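Local coordinates for protein citrate lyase, subunit 1 (Methanosaeta concilii, PDB 6HXI) that probably catalyses the ATP-dependent conversion of citrate and coenzyme A into acetyl-CoA and oxaloacetate, with ADP and phosphate released, at residues M325-L336 with K365-Y374. Numbering follows the deposited sequence.
Sequences MTRSKNPNGKVL and KLQEADIEIY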
ATOM      1  N   MET C 325     -18.972  50.556  29.483  1.00 66.31           N
ATOM      2  CA  MET C 325     -18.784  50.758  30.919  1.00 67.08           C
ATOM      3  C   MET C 325     -17.492  51.546  31.265  1.00 72.45           C
ATOM      4  O   MET C 325     -17.381  52.075  32.373  1.00 73.24           O
ATOM      5  CB  MET C 325     -18.706  49.370  31.562  1.00 67.86           C
ATOM      6  CG  MET C 325     -19.079  49.333  32.999  1.00 72.11           C
ATOM      7  SD  MET C 325     -19.192  47.630  33.591  1.00 73.98           S
ATOM      8  CE  MET C 325     -19.599  47.955  35.296  1.00 71.68           C
ATOM      9  N   THR C 326     -16.513  51.582  30.344  1.00 68.99           N
ATOM     10  CA  THR C 326     -15.196  52.191  30.565  1.00 71.01           C
ATOM     11  C   THR C 326     -14.972  53.505  29.780  1.00 80.02           C
ATOM     12  O   THR C 326     -13.854  54.038  29.762  1.00 81.84           O
ATOM     13  CB  THR C 326     -14.094  51.163  30.289  1.00 74.84           C
ATOM     14  OG1 THR C 326     -14.180  50.726  28.932  1.00 74.56           O
ATOM     15  CG2 THR C 326     -14.135  49.968  31.254  1.00 69.25           C
ATOM     16  N   ARG C 327     -16.038  54.034  29.161  1.00 77.32           N
ATOM     17  CA  ARG C 327     -15.991  55.279  28.410  1.00 79.30           C
ATOM     18  C   ARG C 327     -15.946  56.470  29.370  1.00 88.37           C
ATOM     19  O   ARG C 327     -15.057  57.314  29.254  1.00 90.06           O
ATOM     20  CB  ARG C 327     -17.178  55.365  27.443  1.00 76.85           C
ATOM     21  CG  ARG C 327     -17.003  54.430  26.254  1.00 81.66           C
ATOM     22  CD  ARG C 327     -18.280  54.204  25.476  1.00 79.69           C
ATOM     23  NE  ARG C 327     -18.067  53.242  24.394  1.00 72.35           N
ATOM     24  CZ  ARG C 327     -18.776  53.195  23.270  1.00 84.35           C
ATOM     25  NH1 ARG C 327     -19.753  54.068  23.052  1.00 58.86           N
ATOM     26  NH2 ARG C 327     -18.504  52.280  22.348  1.00 81.23           N
ATOM     27  N   SER C 328     -16.862  56.493  30.356  1.00 86.60           N
ATOM     28  CA  SER C 328     -16.974  57.540  31.369  1.00 89.33           C
ATOM     29  C   SER C 328     -16.453  57.072  32.732  1.00 95.23           C
ATOM     30  O   SER C 328     -16.653  55.916  33.110  1.00 92.95           O
ATOM     31  CB  SER C 328     -18.427  57.978  31.501  1.00 93.28           C
ATOM     32  OG  SER C 328     -18.578  59.120  32.331  1.00106.18           O
ATOM     33  N   LYS C 329     -15.793  57.978  33.468  1.00 96.09           N
ATOM     34  CA  LYS C 329     -15.272  57.711  34.808  1.00 97.39           C
ATOM     35  C   LYS C 329     -16.262  58.287  35.820  1.00102.73           C
ATOM     36  O   LYS C 329     -16.540  59.493  35.807  1.00104.28           O
ATOM     37  CB  LYS C 329     -13.855  58.289  34.978  1.00102.87           C
ATOM     38  CG  LYS C 329     -13.141  57.821  36.244  1.00120.49           C
ATOM     39  CD  LYS C 329     -11.658  58.172  36.211  1.00133.28           C
ATOM     40  CE  LYS C 329     -10.999  57.983  37.554  1.00144.48           C
ATOM     41  NZ  LYS C 329      -9.521  57.896  37.428  1.00153.60           N
ATOM     42  N   ASN C 330     -16.819  57.407  36.667  1.00 98.17           N
ATOM     43  CA  ASN C 330     -17.846  57.774  37.634  1.00 98.91           C
ATOM     44  C   ASN C 330     -17.415  57.624  39.103  1.00104.28           C
ATOM     45  O   ASN C 330     -16.971  56.532  39.480  1.00102.87           O
ATOM     46  CB  ASN C 330     -19.102  56.932  37.365  1.00 97.51           C
ATOM     47  CG  ASN C 330     -20.390  57.476  37.928  1.00126.46           C
ATOM     48  OD1 ASN C 330     -20.962  56.929  38.879  1.00119.60           O
ATOM     49  ND2 ASN C 330     -20.928  58.507  37.291  1.00123.03           N
ATOM     50  N   PRO C 331     -17.593  58.675  39.963  1.00102.76           N
ATOM     51  CA  PRO C 331     -17.321  58.496  41.407  1.00103.45           C
ATOM     52  C   PRO C 331     -18.345  57.503  41.983  1.00104.84           C
ATOM     53  O   PRO C 331     -19.421  57.335  41.395  1.00103.48           O
ATOM     54  CB  PRO C 331     -17.477  59.902  41.986  1.00108.27           C
ATOM     55  CG  PRO C 331     -18.352  60.617  41.041  1.00112.79           C
ATOM     56  CD  PRO C 331     -18.144  60.018  39.680  1.00106.12           C
ATOM     57  N   ASN C 332     -17.991  56.813  43.097  1.00 99.46           N
ATOM     58  CA  ASN C 332     -18.705  55.685  43.750  1.00 95.83           C
ATOM     59  C   ASN C 332     -18.358  54.401  42.958  1.00 92.28           C
ATOM     60  O   ASN C 332     -18.727  53.297  43.364  1.00 90.38           O
ATOM     61  CB  ASN C 332     -20.261  55.833  43.830  1.00 96.14           C
ATOM     62  CG  ASN C 332     -20.875  57.173  44.190  1.00119.97           C
ATOM     63  OD1 ASN C 332     -22.042  57.430  43.859  1.00110.98           O
ATOM     64  ND2 ASN C 332     -20.144  58.046  44.882  1.00115.43           N
ATOM     65  N   GLY C 333     -17.644  54.580  41.841  1.00 84.71           N
ATOM     66  CA  GLY C 333     -17.256  53.526  40.919  1.00 80.41           C
ATOM     67  C   GLY C 333     -18.426  53.082  40.071  1.00 78.96           C
ATOM     68  O   GLY C 333     -19.393  53.828  39.884  1.00 78.69           O
ATOM     69  N   LYS C 334     -18.337  51.858  39.555  1.00 71.47           N
ATOM     70  CA  LYS C 334     -19.368  51.202  38.755  1.00 67.84           C
ATOM     71  C   LYS C 334     -19.437  49.743  39.178  1.00 68.35           C
ATOM     72  O   LYS C 334     -18.429  49.189  39.603  1.00 67.71           O
ATOM     73  CB  LYS C 334     -19.085  51.332  37.249  1.00 68.79           C
ATOM     74  CG  LYS C 334     -19.546  52.663  36.686  1.00 76.76           C
ATOM     75  CD  LYS C 334     -19.127  52.878  35.255  1.00 77.87           C
ATOM     76  CE  LYS C 334     -19.650  54.211  34.774  1.00 77.71           C
ATOM     77  NZ  LYS C 334     -19.104  54.577  33.447  1.00 80.61           N
ATOM     78  N   VAL C 335     -20.616  49.126  39.096  1.00 63.44           N
ATOM     79  CA  VAL C 335     -20.791  47.718  39.466  1.00 62.06           C
ATOM     80  C   VAL C 335     -21.178  46.838  38.254  1.00 64.53           C
ATOM     81  O   VAL C 335     -22.057  47.216  37.474  1.00 63.55           O
ATOM     82  CB  VAL C 335     -21.781  47.582  40.652  1.00 66.74           C
ATOM     83  CG1 VAL C 335     -22.133  46.133  40.911  1.00 65.24           C
ATOM     84  CG2 VAL C 335     -21.221  48.219  41.922  1.00 68.49           C
ATOM     85  N   LEU C 336     -20.489  45.672  38.094  1.00 61.15           N
ATOM     86  CA  LEU C 336     -20.762  44.657  37.061  1.00 58.24           C
ATOM     87  C   LEU C 336     -21.353  43.396  37.713  1.00 58.77           C
ATOM     88  O   LEU C 336     -20.660  42.709  38.462  1.00 56.43           O
ATOM     89  CB  LEU C 336     -19.527  44.305  36.194  1.00 57.41           C
ATOM     90  CG  LEU C 336     -19.715  43.220  35.075  1.00 59.39           C
ATOM     91  CD1 LEU C 336     -20.894  43.545  34.100  1.00 58.68           C
ATOM     92  CD2 LEU C 336     -18.426  42.997  34.296  1.00 58.28           C
ATOM     93  N   LYS C 365      -8.457  49.592  32.000  1.00 75.24           N
ATOM     94  CA  LYS C 365      -9.716  50.342  31.971  1.00 74.50           C
ATOM     95  C   LYS C 365     -10.655  49.981  33.142  1.00 79.20           C
ATOM     96  O   LYS C 365     -11.419  50.844  33.574  1.00 79.50           O
ATOM     97  CB  LYS C 365     -10.422  50.170  30.618  1.00 73.81           C
ATOM     98  CG  LYS C 365     -10.160  51.315  29.663  1.00 71.64           C
ATOM     99  CD  LYS C 365     -10.464  50.951  28.213  1.00 78.49           C
ATOM    100  CE  LYS C 365     -10.094  52.091  27.282  1.00 89.22           C
ATOM    101  NZ  LYS C 365     -10.174  51.718  25.844  1.00 84.48           N
ATOM    102  N   LEU C 366     -10.576  48.733  33.668  1.00 75.42           N
ATOM    103  CA  LEU C 366     -11.369  48.257  34.808  1.00 75.16           C
ATOM    104  C   LEU C 366     -10.913  48.904  36.122  1.00 82.49           C
ATOM    105  O   LEU C 366     -11.766  49.315  36.912  1.00 82.69           O
ATOM    106  CB  LEU C 366     -11.298  46.726  34.951  1.00 73.43           C
ATOM    107  CG  LEU C 366     -12.193  45.885  34.047  1.00 75.50           C
ATOM    108  CD1 LEU C 366     -11.701  44.467  33.988  1.00 73.49           C
ATOM    109  CD2 LEU C 366     -13.623  45.891  34.518  1.00 78.34           C
ATOM    110  N   GLN C 367      -9.576  48.972  36.363  1.00 81.13           N
ATOM    111  CA  GLN C 367      -8.971  49.565  37.564  1.00 83.51           C
ATOM    112  C   GLN C 367      -9.217  51.073  37.600  1.00 90.35           C
ATOM    113  O   GLN C 367      -9.653  51.601  38.626  1.00 90.89           O
ATOM    114  CB  GLN C 367      -7.458  49.266  37.634  1.00 86.29           C
ATOM    115  CG  GLN C 367      -7.117  47.783  37.835  1.00100.86           C
ATOM    116  CD  GLN C 367      -5.660  47.436  37.601  1.00118.56           C
ATOM    117  OE1 GLN C 367      -5.062  46.662  38.351  1.00113.66           O
ATOM    118  NE2 GLN C 367      -5.065  47.941  36.526  1.00111.05           N
ATOM    119  N   GLU C 368      -8.970  51.746  36.457  1.00 88.44           N
ATOM    120  CA  GLU C 368      -9.140  53.186  36.257  1.00 90.88           C
ATOM    121  C   GLU C 368     -10.582  53.668  36.435  1.00 94.90           C
ATOM    122  O   GLU C 368     -10.775  54.803  36.858  1.00 96.61           O
ATOM    123  CB  GLU C 368      -8.586  53.616  34.887  1.00 93.06           C
ATOM    124  CG  GLU C 368      -7.063  53.672  34.839  1.00107.82           C
ATOM    125  CD  GLU C 368      -6.401  53.757  33.475  1.00128.74           C
ATOM    126  OE1 GLU C 368      -7.121  53.855  32.455  1.00131.77           O
ATOM    127  OE2 GLU C 368      -5.151  53.715  33.429  1.00115.83           O
ATOM    128  N   ALA C 369     -11.587  52.815  36.131  1.00 89.70           N
ATOM    129  CA  ALA C 369     -13.002  53.179  36.266  1.00 88.97           C
ATOM    130  C   ALA C 369     -13.649  52.766  37.611  1.00 93.94           C
ATOM    131  O   ALA C 369     -14.846  53.014  37.807  1.00 93.36           O
ATOM    132  CB  ALA C 369     -13.800  52.642  35.090  1.00 87.17           C
ATOM    133  N   ASP C 370     -12.843  52.186  38.548  1.00 91.74           N
ATOM    134  CA  ASP C 370     -13.247  51.744  39.901  1.00 91.95           C
ATOM    135  C   ASP C 370     -14.415  50.745  39.849  1.00 92.14           C
ATOM    136  O   ASP C 370     -15.372  50.824  40.624  1.00 91.83           O
ATOM    137  CB  ASP C 370     -13.528  52.959  40.830  1.00 96.91           C
ATOM    138  CG  ASP C 370     -13.503  52.684  42.328  1.00114.89           C
ATOM    139  OD1 ASP C 370     -12.590  51.956  42.787  1.00117.49           O
ATOM    140  OD2 ASP C 370     -14.348  53.263  43.054  1.00122.01           O
ATOM    141  N   ILE C 371     -14.315  49.800  38.905  1.00 85.86           N
ATOM    142  CA  ILE C 371     -15.330  48.781  38.663  1.00 82.41           C
ATOM    143  C   ILE C 371     -15.161  47.602  39.635  1.00 83.79           C
ATOM    144  O   ILE C 371     -14.039  47.141  39.867  1.00 83.70           O
ATOM    145  CB  ILE C 371     -15.368  48.377  37.156  1.00 83.77           C
ATOM    146  CG1 ILE C 371     -15.835  49.576  36.284  1.00 85.14           C
ATOM    147  CG2 ILE C 371     -16.245  47.137  36.905  1.00 81.79           C
ATOM    148  CD1 ILE C 371     -15.660  49.435  34.748  1.00 92.52           C
ATOM    149  N   GLU C 372     -16.296  47.161  40.228  1.00 77.95           N
ATOM    150  CA  GLU C 372     -16.420  46.036  41.157  1.00 76.23           C
ATOM    151  C   GLU C 372     -17.292  44.968  40.494  1.00 75.10           C
ATOM    152  O   GLU C 372     -18.394  45.276  40.032  1.00 74.85           O
ATOM    153  CB  GLU C 372     -17.032  46.489  42.489  1.00 78.91           C
ATOM    154  CG  GLU C 372     -16.067  47.257  43.372  1.00 91.52           C
ATOM    155  CD  GLU C 372     -16.719  48.205  44.357  1.00118.74           C
ATOM    156  OE1 GLU C 372     -17.817  47.883  44.866  1.00 96.39           O
ATOM    157  OE2 GLU C 372     -16.115  49.266  44.638  1.00129.92           O
ATOM    158  N   ILE C 373     -16.777  43.735  40.405  1.00 67.83           N
ATOM    159  CA  ILE C 373     -17.466  42.624  39.743  1.00 64.55           C
ATOM    160  C   ILE C 373     -18.103  41.683  40.765  1.00 66.09           C
ATOM    161  O   ILE C 373     -17.442  41.293  41.724  1.00 67.41           O
ATOM    162  CB  ILE C 373     -16.520  41.902  38.730  1.00 66.52           C
ATOM    163  CG1 ILE C 373     -16.052  42.864  37.619  1.00 67.76           C
ATOM    164  CG2 ILE C 373     -17.164  40.653  38.122  1.00 64.93           C
ATOM    165  CD1 ILE C 373     -14.581  42.863  37.362  1.00 75.07           C
ATOM    166  N   TYR C 374     -19.390  41.338  40.562  1.00 59.32           N
ATOM    167  CA  TYR C 374     -20.157  40.430  41.424  1.00 57.36           C
ATOM    168  C   TYR C 374     -20.726  39.300  40.555  1.00 56.58           C
ATOM    169  O   TYR C 374     -21.423  39.562  39.571  1.00 55.12           O
ATOM    170  CB  TYR C 374     -21.269  41.181  42.189  1.00 59.33           C
ATOM    171  CG  TYR C 374     -20.749  42.257  43.117  1.00 64.33           C
ATOM    172  CD1 TYR C 374     -20.351  43.503  42.627  1.00 67.21           C
ATOM    173  CD2 TYR C 374     -20.668  42.041  44.489  1.00 67.12           C
ATOM    174  CE1 TYR C 374     -19.849  44.491  43.477  1.00 69.43           C
ATOM    175  CE2 TYR C 374     -20.180  43.028  45.350  1.00 70.33           C
ATOM    176  CZ  TYR C 374     -19.777  44.251  44.840  1.00 79.21           C
ATOM    177  OH  TYR C 374     -19.304  45.219  45.694  1.00 86.01           O
TER
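V335 and E372 lie side by side on two parallel strands, and E372 bonds the residues flanking V335: its O takes the amide of L336 in a nearly straight bond of 2.9 Å, and its N reaches K334 O at 3.0 Å. Beyond it, Y374 N reaches L336 O at 2.8 Å. A weak bond from K334 N to D370 O begins the ladder.

Beta-branched and leucine side chains suit the buried sheet. I371 meets M325 tip to tip: with CG1 beside the backbone N (chi1 -66°) and CD1 extended, CD1 lies 3.8 Å from M325 CG, while CG2 touches the methionine's CE. CD1 also meets the methyl of T326, whose hydroxyl is turned back to L322 O and D323 O, freeing CG2 to pack on K365. L336 and I373 run side by side; on the other face V335 CG1 comes obliquely to the Y374 ring, 3.6 Å from CD1.

K334 touches I371 CG1 with its CB, and its extended chain then carries NZ back to two carbonyls, S328 O at 2.8 Å and M325 O, above both carbonyl planes. A methionine here would probably leave both oxygens without this donor and the 325-333 loop freer to move. G333 closes a type II turn that begins at N330, and its own phi is positive too; its CA comes to 3.3 Å from D370 O, where a side chain would clash.

D370, also at positive phi, ends helix 363-368 in a Schellman motif. Strand 334-338, the helices after it and strand 371-376 form a beta-alpha-beta crossover, the two strands being the central pair of the four-stranded parallel sheet in the citrate-binding, succinyl-CoA-synthetase-like region.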